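Side-chain contacts in KmHsv2 (Kluyveromyces marxianus, PDB 3VU4), which probably binds phosphoinositides as a PROPPIN-family beta-propeller related to the autophagy protein Atg18, and is linked to protein transport: residues V73-G78 against V82-D87; D93-K98 against N128-I133; I311-I314 against S318-V321; F332-D337 against E341-Q346. All blocks are in the same frame, centred on the assembly; numbering follows the deposited sequence.

Overall arrangement
The chain folds as a seven-bladed beta-propeller, each blade a four-stranded antiparallel sheet, and the four contacts draw on three blades. Contact 1 pairs the two middle strands of one blade; contact 2 starts from that blade's outer strand and reaches a loop of the next blade. Their centres lie 11 Å apart, joined by bonds between neighbouring strands and by His84 with Asp93. Contacts 3 and 4, centres 14 Å apart, are successive hairpins of the last blade, with contact 3 nearer the chain's centre. The two pairs are well separated: contacts 1 and 4 have centres 40 Å apart on opposite sides of the chain's centre. The bound sulfate sits at contact 2, beside Lys131 and Arg132.

Contact 1. Residues V73-G78 against V82-D87; sequences VAFVTG and VVHIWD
Phe75 lays its ring across to strand 82-87, where its CE1 meets His84 and its CE2 meets Trp86. Its CG stands between the backbone N and the carbonyl carbon (chi1 55°), which tips the ring over the partner strand. Phe75 CE1 comes within 3.3 Å of His84 CB, and Phe75 CE2 within 3.5 Å of Trp86 CB. The Phe75 and His84 rings are nearly parallel, planes at 26°, but slid apart with little overlap. Against the indole the phenyl ring is oblique, at 49°, and Val73 lies alongside Trp86, its CG2 3.6 Å from Trp86 CD1. With an alanine in place of Phe75, this aromatic cluster would probably lose its middle ring and the Trp86 indole be freer to turn. His84 has a further hold, since His84 ND1 is hydrogen-bonded to Asp93 OD2. On the other face of the sheet Ala74 CB meets Ile85 CD1 at 4.1 Å, close to Leu106 of the next blade. Reciprocal backbone hydrogen bonds link Val73 with Trp86 and Phe75 with His84; beyond them a water bridges Thr77 N, at 2.8 Å, and Val82 O, at 2.7 Å. This is an antiparallel beta hairpin forming the two middle strands of a four-stranded propeller blade.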
loop_
_atom_site.group_PDB
_atom_site.type_symbol
_atom_site.label_atom_id
_atom_site.label_comp_id
_atom_site.label_asym_id
_atom_site.label_seq_id
_atom_site.Cartn_x
_atom_site.Cartn_y
_atom_site.Cartn_z
ATOM N N VAL A 73 7.330 1.528 17.190
ATOM C CA VAL A 73 7.742 1.050 15.890
ATOM C C VAL A 73 8.015 -0.432 16.086
ATOM O O VAL A 73 8.215 -0.884 17.208
ATOM C CB VAL A 73 9.035 1.748 15.408
ATOM C CG1 VAL A 73 8.811 3.241 15.287
ATOM C CG2 VAL A 73 10.163 1.476 16.375
ATOM N N ALA A 74 8.004 -1.188 14.999
ATOM C CA ALA A 74 8.263 -2.611 15.062
ATOM C C ALA A 74 9.351 -2.899 14.044
ATOM O O ALA A 74 9.387 -2.274 12.985
ATOM C CB ALA A 74 7.001 -3.381 14.716
ATOM N N PHE A 75 10.246 -3.827 14.359
ATOM C CA PHE A 75 11.301 -4.178 13.420
ATOM C C PHE A 75 11.866 -5.576 13.617
ATOM O O PHE A 75 11.673 -6.203 14.660
ATOM C CB PHE A 75 12.432 -3.140 13.461
ATOM C CG PHE A 75 13.021 -2.916 14.826
ATOM C CD1 PHE A 75 13.718 -3.929 15.476
ATOM C CD2 PHE A 75 12.911 -1.673 15.447
ATOM C CE1 PHE A 75 14.300 -3.705 16.722
ATOM C CE2 PHE A 75 13.491 -1.438 16.697
ATOM C CZ PHE A 75 14.186 -2.453 17.332
ATOM N N VAL A 76 12.531 -6.067 12.579
ATOM C CA VAL A 76 13.159 -7.377 12.591
ATOM C C VAL A 76 14.625 -7.075 12.339
ATOM O O VAL A 76 14.949 -6.191 11.547
ATOM C CB VAL A 76 12.628 -8.276 11.454
ATOM C CG1 VAL A 76 13.393 -9.590 11.416
ATOM C CG2 VAL A 76 11.154 -8.541 11.652
ATOM N N THR A 77 15.514 -7.792 13.015
ATOM C CA THR A 77 16.941 -7.554 12.844
ATOM C C THR A 77 17.632 -8.771 12.249
ATOM O O THR A 77 17.219 -9.275 11.200
ATOM C CB THR A 77 17.600 -7.209 14.186
ATOM O OG1 THR A 77 17.459 -8.319 15.079
ATOM C CG2 THR A 77 16.943 -5.979 14.803
ATOM N N GLY A 78 18.684 -9.234 12.918
ATOM C CA GLY A 78 19.417 -10.386 12.434
ATOM C C GLY A 78 18.519 -11.601 12.445
ATOM O O GLY A 78 18.324 -12.258 11.419
ATOM N N VAL A 82 11.989 -12.889 14.753
ATOM C CA VAL A 82 11.634 -12.078 15.913
ATOM C C VAL A 82 11.191 -10.668 15.534
ATOM O O VAL A 82 11.862 -9.985 14.763
ATOM C CB VAL A 82 12.819 -11.982 16.895
ATOM C CG1 VAL A 82 12.471 -11.063 18.052
ATOM C CG2 VAL A 82 13.166 -13.358 17.399
ATOM N N VAL A 83 10.059 -10.243 16.083
ATOM C CA VAL A 83 9.529 -8.913 15.818
ATOM C C VAL A 83 9.611 -8.076 17.090
ATOM O O VAL A 83 8.966 -8.384 18.093
ATOM C CB VAL A 83 8.061 -8.977 15.350
ATOM C CG1 VAL A 83 7.486 -7.575 15.249
ATOM C CG2 VAL A 83 7.973 -9.690 14.005
ATOM N N HIS A 84 10.404 -7.015 17.045
ATOM C CA HIS A 84 10.578 -6.155 18.202
ATOM C C HIS A 84 9.627 -4.973 18.213
ATOM O O HIS A 84 9.578 -4.207 17.253
ATOM C CB HIS A 84 11.998 -5.592 18.242
ATOM C CG HIS A 84 13.071 -6.628 18.338
ATOM N ND1 HIS A 84 13.884 -6.753 19.444
ATOM C CD2 HIS A 84 13.509 -7.546 17.443
ATOM C CE1 HIS A 84 14.779 -7.700 19.226
ATOM N NE2 HIS A 84 14.573 -8.196 18.019
ATOM N N ILE A 85 8.869 -4.822 19.292
ATOM C CA ILE A 85 7.999 -3.664 19.420
ATOM C C ILE A 85 8.914 -2.733 20.206
ATOM O O ILE A 85 9.301 -3.050 21.325
ATOM C CB ILE A 85 6.743 -3.974 20.237
ATOM C CG1 ILE A 85 6.027 -5.189 19.641
ATOM C CG2 ILE A 85 5.813 -2.764 20.230
ATOM C CD1 ILE A 85 5.581 -5.002 18.209
ATOM N N TRP A 86 9.276 -1.601 19.610
ATOM C CA TRP A 86 10.203 -0.656 20.233
ATOM C C TRP A 86 9.610 0.716 20.522
ATOM O O TRP A 86 8.731 1.188 19.803
ATOM C CB TRP A 86 11.436 -0.539 19.327
ATOM C CG TRP A 86 12.415 0.558 19.626
ATOM C CD1 TRP A 86 12.293 1.883 19.304
ATOM C CD2 TRP A 86 13.721 0.401 20.191
ATOM N NE1 TRP A 86 13.450 2.559 19.628
ATOM C CE2 TRP A 86 14.339 1.673 20.176
ATOM C CE3 TRP A 86 14.429 -0.689 20.713
ATOM C CZ2 TRP A 86 15.639 1.879 20.653
ATOM C CZ3 TRP A 86 15.721 -0.484 21.190
ATOM C CH2 TRP A 86 16.310 0.793 21.159
ATOM N N ASP A 87 10.100 1.347 21.585
ATOM C CA ASP A 87 9.633 2.667 21.994
ATOM C C ASP A 87 10.585 3.738 21.466
ATOM O O ASP A 87 11.785 3.705 21.732
ATOM C CB ASP A 87 9.551 2.743 23.523
ATOM C CG ASP A 87 8.743 3.939 24.012
ATOM O OD1 ASP A 87 9.074 5.085 23.638
ATOM O OD2 ASP A 87 7.773 3.729 24.775
HETATM O O HOH W 1 14.514 -9.638 14.813
#

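Contact 2. Residues D93-K98 against N128-I133; sequences DVSRIK and NPWKRI. With SO4 (sulfate ion), chain D.
Trp130 presents one face of its indole to Ser95 and its far rim to Val94. At the start of the side chain Trp130 CB lies 3.8 Å from Ser95 OG; CG and then CD2 come next under that hydroxyl, with Ser95 OG 3.2 Å from Trp130 CD2. Across the six-membered ring the serine methylene takes over: Ser95 CB stands 3.5 Å from the ring centroid, 15° off the normal, a CH-pi contact over the face. Further out, Trp130 CZ2 is 3.6 Å from Val94 O, and at the tip Trp130 CH2 meets Val94 CG1 at 4.0 Å. The opposite face carries Asn128 N, offset toward the rim. Val94 and Ser95 both face Ile85 in a classic beta bulge. Lys131 and Arg132, just past the indole, turn to a sulfate, probably from the crystallisation liquor: Lys131 NZ bonds O4 at 2.9 Å, Arg132 N bonds O3 almost straight (178°), and Arg132 NH1 adds a weak bond to O2. A salt bridge to Asp136 gives that guanidinium a second partner. Between the segments no hydrogen bond forms, so the blades meet here through dispersion and CH-pi contact, while Lys131 and Arg132 hold an anion in this crystal.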
loop_
_atom_site.group_PDB
_atom_site.type_symbol
_atom_site.label_atom_id
_atom_site.label_comp_id
_atom_site.label_asym_id
_atom_site.label_seq_id
_atom_site.Cartn_x
_atom_site.Cartn_y
_atom_site.Cartn_z
ATOM N N ASP A 93 13.014 -1.616 24.096
ATOM C CA ASP A 93 12.198 -2.699 23.565
ATOM C C ASP A 93 11.048 -2.841 24.563
ATOM O O ASP A 93 11.287 -3.027 25.753
ATOM C CB ASP A 93 13.017 -3.994 23.525
ATOM C CG ASP A 93 13.155 -4.568 22.123
ATOM O OD1 ASP A 93 13.348 -3.782 21.172
ATOM O OD2 ASP A 93 13.093 -5.808 21.976
ATOM N N VAL A 94 9.808 -2.724 24.100
ATOM C CA VAL A 94 8.666 -2.856 24.997
ATOM C C VAL A 94 8.058 -4.237 24.834
ATOM O O VAL A 94 7.075 -4.570 25.490
ATOM C CB VAL A 94 7.569 -1.816 24.698
ATOM C CG1 VAL A 94 6.856 -2.173 23.406
ATOM C CG2 VAL A 94 6.571 -1.768 25.844
ATOM N N SER A 95 8.643 -5.038 23.951
ATOM C CA SER A 95 8.144 -6.385 23.703
ATOM C C SER A 95 8.903 -7.110 22.594
ATOM O O SER A 95 9.532 -6.491 21.738
ATOM C CB SER A 95 6.662 -6.332 23.334
ATOM O OG SER A 95 6.177 -7.631 23.052
ATOM N N ARG A 96 8.837 -8.434 22.635
ATOM C CA ARG A 96 9.472 -9.296 21.649
ATOM C C ARG A 96 8.403 -10.322 21.314
ATOM O O ARG A 96 7.653 -10.744 22.194
ATOM C CB ARG A 96 10.671 -10.029 22.247
ATOM C CG ARG A 96 12.042 -9.671 21.685
ATOM C CD ARG A 96 13.055 -10.743 22.115
ATOM N NE ARG A 96 12.931 -11.049 23.543
ATOM C CZ ARG A 96 13.383 -12.157 24.128
ATOM N NH1 ARG A 96 14.001 -13.090 23.415
ATOM N NH2 ARG A 96 13.216 -12.331 25.434
ATOM N N ILE A 97 8.316 -10.708 20.047
ATOM C CA ILE A 97 7.344 -11.705 19.620
ATOM C C ILE A 97 8.074 -12.598 18.636
ATOM O O ILE A 97 8.729 -12.106 17.718
ATOM C CB ILE A 97 6.126 -11.050 18.940
ATOM C CG1 ILE A 97 5.411 -10.132 19.932
ATOM C CG2 ILE A 97 5.171 -12.117 18.447
ATOM C CD1 ILE A 97 4.316 -9.287 19.308
ATOM N N LYS A 98 7.983 -13.908 18.830
ATOM C CA LYS A 98 8.683 -14.832 17.949
ATOM C C LYS A 98 7.758 -15.770 17.206
ATOM O O LYS A 98 6.752 -16.228 17.742
ATOM C CB LYS A 98 9.685 -15.666 18.743
ATOM C CG LYS A 98 10.577 -16.523 17.863
ATOM C CD LYS A 98 11.176 -17.688 18.631
ATOM C CE LYS A 98 12.244 -18.392 17.811
ATOM N NZ LYS A 98 13.452 -17.531 17.624
ATOM N N ASN A 128 0.040 -5.787 26.740
ATOM C CA ASN A 128 0.202 -6.947 27.610
ATOM C C ASN A 128 -1.023 -7.858 27.522
ATOM O O ASN A 128 -2.161 -7.378 27.487
ATOM C CB ASN A 128 0.410 -6.484 29.050
ATOM C CG ASN A 128 1.301 -7.420 29.835
ATOM O OD1 ASN A 128 0.916 -8.546 30.159
ATOM N ND2 ASN A 128 2.511 -6.962 30.136
ATOM N N PRO A 129 -0.809 -9.187 27.508
ATOM C CA PRO A 129 0.477 -9.893 27.561
ATOM C C PRO A 129 1.179 -10.163 26.217
ATOM O O PRO A 129 2.067 -11.016 26.149
ATOM C CB PRO A 129 0.104 -11.190 28.262
ATOM C CG PRO A 129 -1.209 -11.495 27.632
ATOM C CD PRO A 129 -1.920 -10.146 27.651
ATOM N N TRP A 130 0.784 -9.455 25.158
ATOM C CA TRP A 130 1.393 -9.640 23.837
ATOM C C TRP A 130 1.255 -11.076 23.329
ATOM O O TRP A 130 2.231 -11.677 22.876
ATOM C CB TRP A 130 2.883 -9.281 23.874
ATOM C CG TRP A 130 3.182 -7.941 24.464
ATOM C CD1 TRP A 130 3.505 -7.667 25.763
ATOM C CD2 TRP A 130 3.181 -6.681 23.777
ATOM N NE1 TRP A 130 3.709 -6.315 25.927
ATOM C CE2 TRP A 130 3.515 -5.688 24.727
ATOM C CE3 TRP A 130 2.928 -6.296 22.452
ATOM C CZ2 TRP A 130 3.605 -4.331 24.390
ATOM C CZ3 TRP A 130 3.016 -4.945 22.119
ATOM C CH2 TRP A 130 3.353 -3.980 23.087
ATOM N N LYS A 131 0.045 -11.618 23.389
ATOM C CA LYS A 131 -0.192 -12.990 22.955
ATOM C C LYS A 131 -1.258 -13.064 21.865
ATOM O O LYS A 131 -1.964 -12.088 21.607
ATOM C CB LYS A 131 -0.626 -13.832 24.155
ATOM C CG LYS A 131 0.223 -13.609 25.407
ATOM C CD LYS A 131 1.289 -14.684 25.582
ATOM C CE LYS A 131 0.658 -16.014 25.991
ATOM N NZ LYS A 131 1.673 -17.057 26.311
ATOM N N ARG A 132 -1.373 -14.227 21.234
ATOM C CA ARG A 132 -2.348 -14.443 20.169
ATOM C C ARG A 132 -3.780 -14.143 20.602
ATOM O O ARG A 132 -4.282 -14.742 21.549
ATOM C CB ARG A 132 -2.304 -15.894 19.701
ATOM C CG ARG A 132 -1.041 -16.360 18.998
ATOM C CD ARG A 132 -1.218 -17.845 18.681
ATOM N NE ARG A 132 -0.363 -18.357 17.615
ATOM C CZ ARG A 132 0.940 -18.584 17.729
ATOM N NH1 ARG A 132 1.564 -18.343 18.872
ATOM N NH2 ARG A 132 1.617 -19.074 16.699
ATOM N N ILE A 133 -4.447 -13.235 19.899
ATOM C CA ILE A 133 -5.828 -12.901 20.217
ATOM C C ILE A 133 -6.766 -13.833 19.461
ATOM O O ILE A 133 -7.974 -13.826 19.684
ATOM C CB ILE A 133 -6.180 -11.471 19.793
ATOM C CG1 ILE A 133 -5.157 -10.490 20.352
ATOM C CG2 ILE A 133 -7.575 -11.105 20.300
ATOM C CD1 ILE A 133 -5.395 -9.058 19.888
HETATM S S SO4 D . 0.490 -17.809 22.531
HETATM O O1 SO4 D . -0.827 -18.154 23.101
HETATM O O2 SO4 D . 0.816 -18.769 21.462
HETATM O O3 SO4 D . 0.452 -16.440 21.984
HETATM O O4 SO4 D . 1.525 -17.885 23.579
#

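Contact 3. Residues I311-I314 against S318-V321; sequences IAWI and SLVV
Trp313 and Leu319 pack tightly in the buried part of this contact. Leu319 CD2 sits over the centre of the indole's six-membered ring, 3.6 Å from the centroid and 12° off the normal, a CH-pi contact. With its CG between the backbone N and the carbonyl carbon (chi1 63°), the leucine rises beside Trp313, and its CB is 3.6 Å from Trp313 CA. The indole's polar end is satisfied by Trp313 NE1 bonding to Lys247 O of the preceding blade. On the same face Ile311 and Val321 lie side by side, their CG2 atoms 3.7 Å apart; Ile311, Trp313 and Leu319 all pack on Ala256. The other face carries Ala312 and Val320, which both touch Phe27 of the first blade, while between themselves they meet more loosely, Ala312 CB being 4.1 Å from Val320 CG2. The turn end is the solvent side: Ile314 is partly exposed, yet it crosses Val320 at about a right angle, with Ile314 CG2 3.9 Å from Val320 CG1. There the backbone keeps hold, Ile314 N donating to Ser318 O at 2.8 Å. The arrangement is typical of the inner hairpin of a propeller blade, one apolar face of it set against each neighbouring blade.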
loop_
_atom_site.group_PDB
_atom_site.type_symbol
_atom_site.label_atom_id
_atom_site.label_comp_id
_atom_site.label_asym_id
_atom_site.label_seq_id
_atom_site.Cartn_x
_atom_site.Cartn_y
_atom_site.Cartn_z
ATOM N N ILE A 311 4.235 3.720 -3.584
ATOM C CA ILE A 311 3.521 4.967 -3.802
ATOM C C ILE A 311 2.475 5.187 -2.724
ATOM O O ILE A 311 2.102 4.264 -1.997
ATOM C CB ILE A 311 2.870 4.988 -5.206
ATOM C CG1 ILE A 311 1.743 3.964 -5.302
ATOM C CG2 ILE A 311 3.919 4.625 -6.262
ATOM C CD1 ILE A 311 1.230 3.761 -6.717
ATOM N N ALA A 312 2.020 6.424 -2.604
ATOM C CA ALA A 312 1.013 6.754 -1.609
ATOM C C ALA A 312 0.346 8.068 -1.969
ATOM O O ALA A 312 1.018 9.059 -2.275
ATOM C CB ALA A 312 1.650 6.847 -0.229
ATOM N N TRP A 313 -0.981 8.071 -1.962
ATOM C CA TRP A 313 -1.704 9.299 -2.262
ATOM C C TRP A 313 -1.639 10.134 -0.999
ATOM O O TRP A 313 -1.680 9.601 0.106
ATOM C CB TRP A 313 -3.158 9.013 -2.626
ATOM C CG TRP A 313 -3.323 8.319 -3.944
ATOM C CD1 TRP A 313 -3.152 6.988 -4.201
ATOM C CD2 TRP A 313 -3.728 8.917 -5.181
ATOM N NE1 TRP A 313 -3.435 6.720 -5.518
ATOM C CE2 TRP A 313 -3.789 7.885 -6.142
ATOM C CE3 TRP A 313 -4.050 10.223 -5.568
ATOM C CZ2 TRP A 313 -4.162 8.121 -7.470
ATOM C CZ3 TRP A 313 -4.421 10.457 -6.887
ATOM C CH2 TRP A 313 -4.473 9.410 -7.823
ATOM N N ILE A 314 -1.502 11.440 -1.159
ATOM C CA ILE A 314 -1.428 12.328 -0.011
ATOM C C ILE A 314 -2.613 13.277 -0.047
ATOM O O ILE A 314 -2.738 14.162 0.793
ATOM C CB ILE A 314 -0.111 13.139 -0.006
ATOM C CG1 ILE A 314 0.006 13.980 -1.276
ATOM C CG2 ILE A 314 1.064 12.197 0.103
ATOM C CD1 ILE A 314 1.161 14.969 -1.247
ATOM N N SER A 318 -3.051 14.349 -5.400
ATOM C CA SER A 318 -1.595 14.199 -5.340
ATOM C C SER A 318 -1.128 12.907 -4.688
ATOM O O SER A 318 -1.784 12.383 -3.789
ATOM C CB SER A 318 -0.960 15.377 -4.598
ATOM O OG SER A 318 -1.073 16.554 -5.374
ATOM N N LEU A 319 0.013 12.402 -5.150
ATOM C CA LEU A 319 0.586 11.191 -4.595
ATOM C C LEU A 319 2.108 11.269 -4.646
ATOM O O LEU A 319 2.680 12.046 -5.415
ATOM C CB LEU A 319 0.078 9.965 -5.360
ATOM C CG LEU A 319 0.437 9.832 -6.835
ATOM C CD1 LEU A 319 1.761 9.122 -6.951
ATOM C CD2 LEU A 319 -0.640 9.041 -7.572
ATOM N N VAL A 320 2.759 10.481 -3.800
ATOM C CA VAL A 320 4.211 10.462 -3.757
ATOM C C VAL A 320 4.742 9.101 -4.172
ATOM O O VAL A 320 4.069 8.074 -4.036
ATOM C CB VAL A 320 4.766 10.769 -2.340
ATOM C CG1 VAL A 320 4.397 12.159 -1.919
ATOM C CG2 VAL A 320 4.248 9.753 -1.345
ATOM N N VAL A 321 5.955 9.110 -4.700
ATOM C CA VAL A 321 6.613 7.888 -5.117
ATOM C C VAL A 321 7.959 7.917 -4.410
ATOM O O VAL A 321 8.677 8.926 -4.460
ATOM C CB VAL A 321 6.814 7.854 -6.637
ATOM C CG1 VAL A 321 7.656 6.639 -7.024
ATOM C CG2 VAL A 321 5.449 7.801 -7.333
#

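Contact 4. Residues F332-D337 against E341-Q346; sequences FKVVFD and ERWLIQ
Strands 332-337 and 342-346 run antiparallel, their axes 4.5 Å apart at closest and 146° between directions, with paired backbone bonds at Lys333-Gln346, Val335-Leu344 and Asp337-Arg342. They form the outer hairpin of a propeller blade, and at its turn Glu341 and Arg342 both face Asp337 in a G1 beta bulge, where Glu341 takes a left-handed backbone conformation. Phe336 and Trp343 carry the side-chain contact: the edge of the phenyl ring points at the face of the indole, planes at 71° and centroids 4.8 Å apart counting the five-membered ring. Trp343 CG lies anti to its own carbonyl carbon (chi1 -73°), which spreads the indole along strand 332-337, so that its six-membered ring reaches under Phe336 CB, 3.9 Å from the centroid. The six-membered ring also reaches Val334, whose CG1 is 3.4 Å from Trp343 CE3. Were Trp343 replaced by an alanine, Phe336 and Val334 would probably lose this shared cover and a gap would open beside Cys296 of the preceding blade. Across the other face Lys333 CB meets Gln346 CG at 3.8 Å, and Leu344 CD1 meets Asp337 CB at 3.9 Å. Asp337 OD2 bonds Met340 N in the turn, while Glu341 OE1 lies 3.3 Å from Phe336 CZ, at the ring's edge and near its plane.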
loop_
_atom_site.group_PDB
_atom_site.type_symbol
_atom_site.label_atom_id
_atom_site.label_comp_id
_atom_site.label_asym_id
_atom_site.label_seq_id
_atom_site.Cartn_x
_atom_site.Cartn_y
_atom_site.Cartn_z
ATOM N N PHE A 332 3.635 13.889 -7.180
ATOM C CA PHE A 332 2.929 14.066 -8.446
ATOM C C PHE A 332 1.506 14.581 -8.255
ATOM O O PHE A 332 0.882 14.363 -7.219
ATOM C CB PHE A 332 2.891 12.745 -9.229
ATOM C CG PHE A 332 4.253 12.181 -9.547
ATOM C CD1 PHE A 332 4.984 11.489 -8.578
ATOM C CD2 PHE A 332 4.817 12.358 -10.809
ATOM C CE1 PHE A 332 6.261 10.978 -8.864
ATOM C CE2 PHE A 332 6.092 11.853 -11.105
ATOM C CZ PHE A 332 6.816 11.160 -10.127
ATOM N N LYS A 333 0.993 15.257 -9.270
ATOM C CA LYS A 333 -0.355 15.804 -9.222
ATOM C C LYS A 333 -1.137 15.276 -10.426
ATOM O O LYS A 333 -0.624 15.244 -11.551
ATOM C CB LYS A 333 -0.282 17.332 -9.267
ATOM C CG LYS A 333 -1.108 18.080 -8.220
ATOM C CD LYS A 333 -2.563 18.217 -8.621
ATOM C CE LYS A 333 -3.198 19.464 -7.993
ATOM N NZ LYS A 333 -3.279 19.425 -6.503
ATOM N N VAL A 334 -2.365 14.831 -10.181
ATOM C CA VAL A 334 -3.225 14.330 -11.248
ATOM C C VAL A 334 -4.219 15.457 -11.513
ATOM O O VAL A 334 -4.946 15.878 -10.616
ATOM C CB VAL A 334 -3.967 13.048 -10.821
ATOM C CG1 VAL A 334 -4.795 12.522 -11.971
ATOM C CG2 VAL A 334 -2.969 11.997 -10.376
ATOM N N VAL A 335 -4.240 15.943 -12.745
ATOM C CA VAL A 335 -5.098 17.059 -13.106
ATOM C C VAL A 335 -5.859 16.874 -14.412
ATOM O O VAL A 335 -5.323 16.327 -15.380
ATOM C CB VAL A 335 -4.245 18.335 -13.239
ATOM C CG1 VAL A 335 -5.122 19.531 -13.581
ATOM C CG2 VAL A 335 -3.464 18.561 -11.955
ATOM N N PHE A 336 -7.104 17.343 -14.444
ATOM C CA PHE A 336 -7.890 17.247 -15.664
ATOM C C PHE A 336 -7.740 18.529 -16.478
ATOM O O PHE A 336 -7.930 19.632 -15.969
ATOM C CB PHE A 336 -9.378 17.011 -15.378
ATOM C CG PHE A 336 -10.166 16.633 -16.612
ATOM C CD1 PHE A 336 -10.062 15.350 -17.154
ATOM C CD2 PHE A 336 -10.945 17.578 -17.280
ATOM C CE1 PHE A 336 -10.716 15.015 -18.343
ATOM C CE2 PHE A 336 -11.605 17.248 -18.471
ATOM C CZ PHE A 336 -11.489 15.967 -19.003
ATOM N N ASP A 337 -7.392 18.359 -17.745
ATOM C CA ASP A 337 -7.203 19.459 -18.678
ATOM C C ASP A 337 -8.441 19.499 -19.585
ATOM O O ASP A 337 -8.581 18.642 -20.464
ATOM C CB ASP A 337 -5.959 19.172 -19.517
ATOM C CG ASP A 337 -5.519 20.356 -20.337
ATOM O OD1 ASP A 337 -4.875 21.254 -19.763
ATOM O OD2 ASP A 337 -5.813 20.389 -21.551
ATOM N N GLU A 341 -9.580 17.717 -22.646
ATOM C CA GLU A 341 -10.548 16.713 -22.207
ATOM C C GLU A 341 -9.768 15.435 -21.860
ATOM O O GLU A 341 -10.147 14.323 -22.240
ATOM C CB GLU A 341 -11.573 16.426 -23.321
ATOM C CG GLU A 341 -12.624 17.510 -23.536
ATOM C CD GLU A 341 -13.541 17.694 -22.335
ATOM O OE1 GLU A 341 -13.574 16.798 -21.460
ATOM O OE2 GLU A 341 -14.240 18.730 -22.268
ATOM N N ARG A 342 -8.679 15.606 -21.118
ATOM C CA ARG A 342 -7.830 14.484 -20.760
ATOM C C ARG A 342 -7.087 14.733 -19.444
ATOM O O ARG A 342 -6.698 15.858 -19.143
ATOM C CB ARG A 342 -6.837 14.252 -21.898
ATOM C CG ARG A 342 -6.451 12.809 -22.104
ATOM C CD ARG A 342 -6.831 12.313 -23.500
ATOM N NE ARG A 342 -8.271 12.385 -23.708
ATOM C CZ ARG A 342 -8.893 12.068 -24.841
ATOM N NH1 ARG A 342 -8.218 11.643 -25.895
ATOM N NH2 ARG A 342 -10.202 12.204 -24.921
ATOM N N TRP A 343 -6.908 13.684 -18.650
ATOM C CA TRP A 343 -6.188 13.803 -17.383
ATOM C C TRP A 343 -4.692 13.775 -17.638
ATOM O O TRP A 343 -4.222 13.049 -18.512
ATOM C CB TRP A 343 -6.510 12.650 -16.455
ATOM C CG TRP A 343 -7.862 12.694 -15.862
ATOM C CD1 TRP A 343 -9.010 12.184 -16.391
ATOM C CD2 TRP A 343 -8.211 13.243 -14.588
ATOM N NE1 TRP A 343 -10.052 12.374 -15.520
ATOM C CE2 TRP A 343 -9.590 13.023 -14.402
ATOM C CE3 TRP A 343 -7.487 13.899 -13.577
ATOM C CZ2 TRP A 343 -10.266 13.434 -13.251
ATOM C CZ3 TRP A 343 -8.157 14.308 -12.429
ATOM C CH2 TRP A 343 -9.533 14.072 -12.276
ATOM N N LEU A 344 -3.945 14.559 -16.875
ATOM C CA LEU A 344 -2.498 14.598 -17.034
ATOM C C LEU A 344 -1.829 14.464 -15.680
ATOM O O LEU A 344 -2.397 14.819 -14.649
ATOM C CB LEU A 344 -2.063 15.912 -17.683
ATOM C CG LEU A 344 -2.694 16.227 -19.042
ATOM C CD1 LEU A 344 -2.341 17.651 -19.435
ATOM C CD2 LEU A 344 -2.222 15.226 -20.100
ATOM N N ILE A 345 -0.619 13.931 -15.687
ATOM C CA ILE A 345 0.134 13.764 -14.463
ATOM C C ILE A 345 1.355 14.658 -14.573
ATOM O O ILE A 345 2.047 14.655 -15.592
ATOM C CB ILE A 345 0.569 12.300 -14.286
ATOM C CG1 ILE A 345 -0.662 11.439 -13.992
ATOM C CG2 ILE A 345 1.580 12.186 -13.151
ATOM C CD1 ILE A 345 -0.411 9.948 -14.030
ATOM N N GLN A 346 1.608 15.448 -13.541
ATOM C CA GLN A 346 2.764 16.322 -13.563
ATOM C C GLN A 346 3.585 16.109 -12.294
ATOM O O GLN A 346 3.033 15.821 -11.232
ATOM C CB GLN A 346 2.314 17.784 -13.674
ATOM C CG GLN A 346 1.431 18.252 -12.523
ATOM C CD GLN A 346 0.799 19.617 -12.773
ATOM O OE1 GLN A 346 0.029 19.799 -13.725
ATOM N NE2 GLN A 346 1.121 20.585 -11.918
#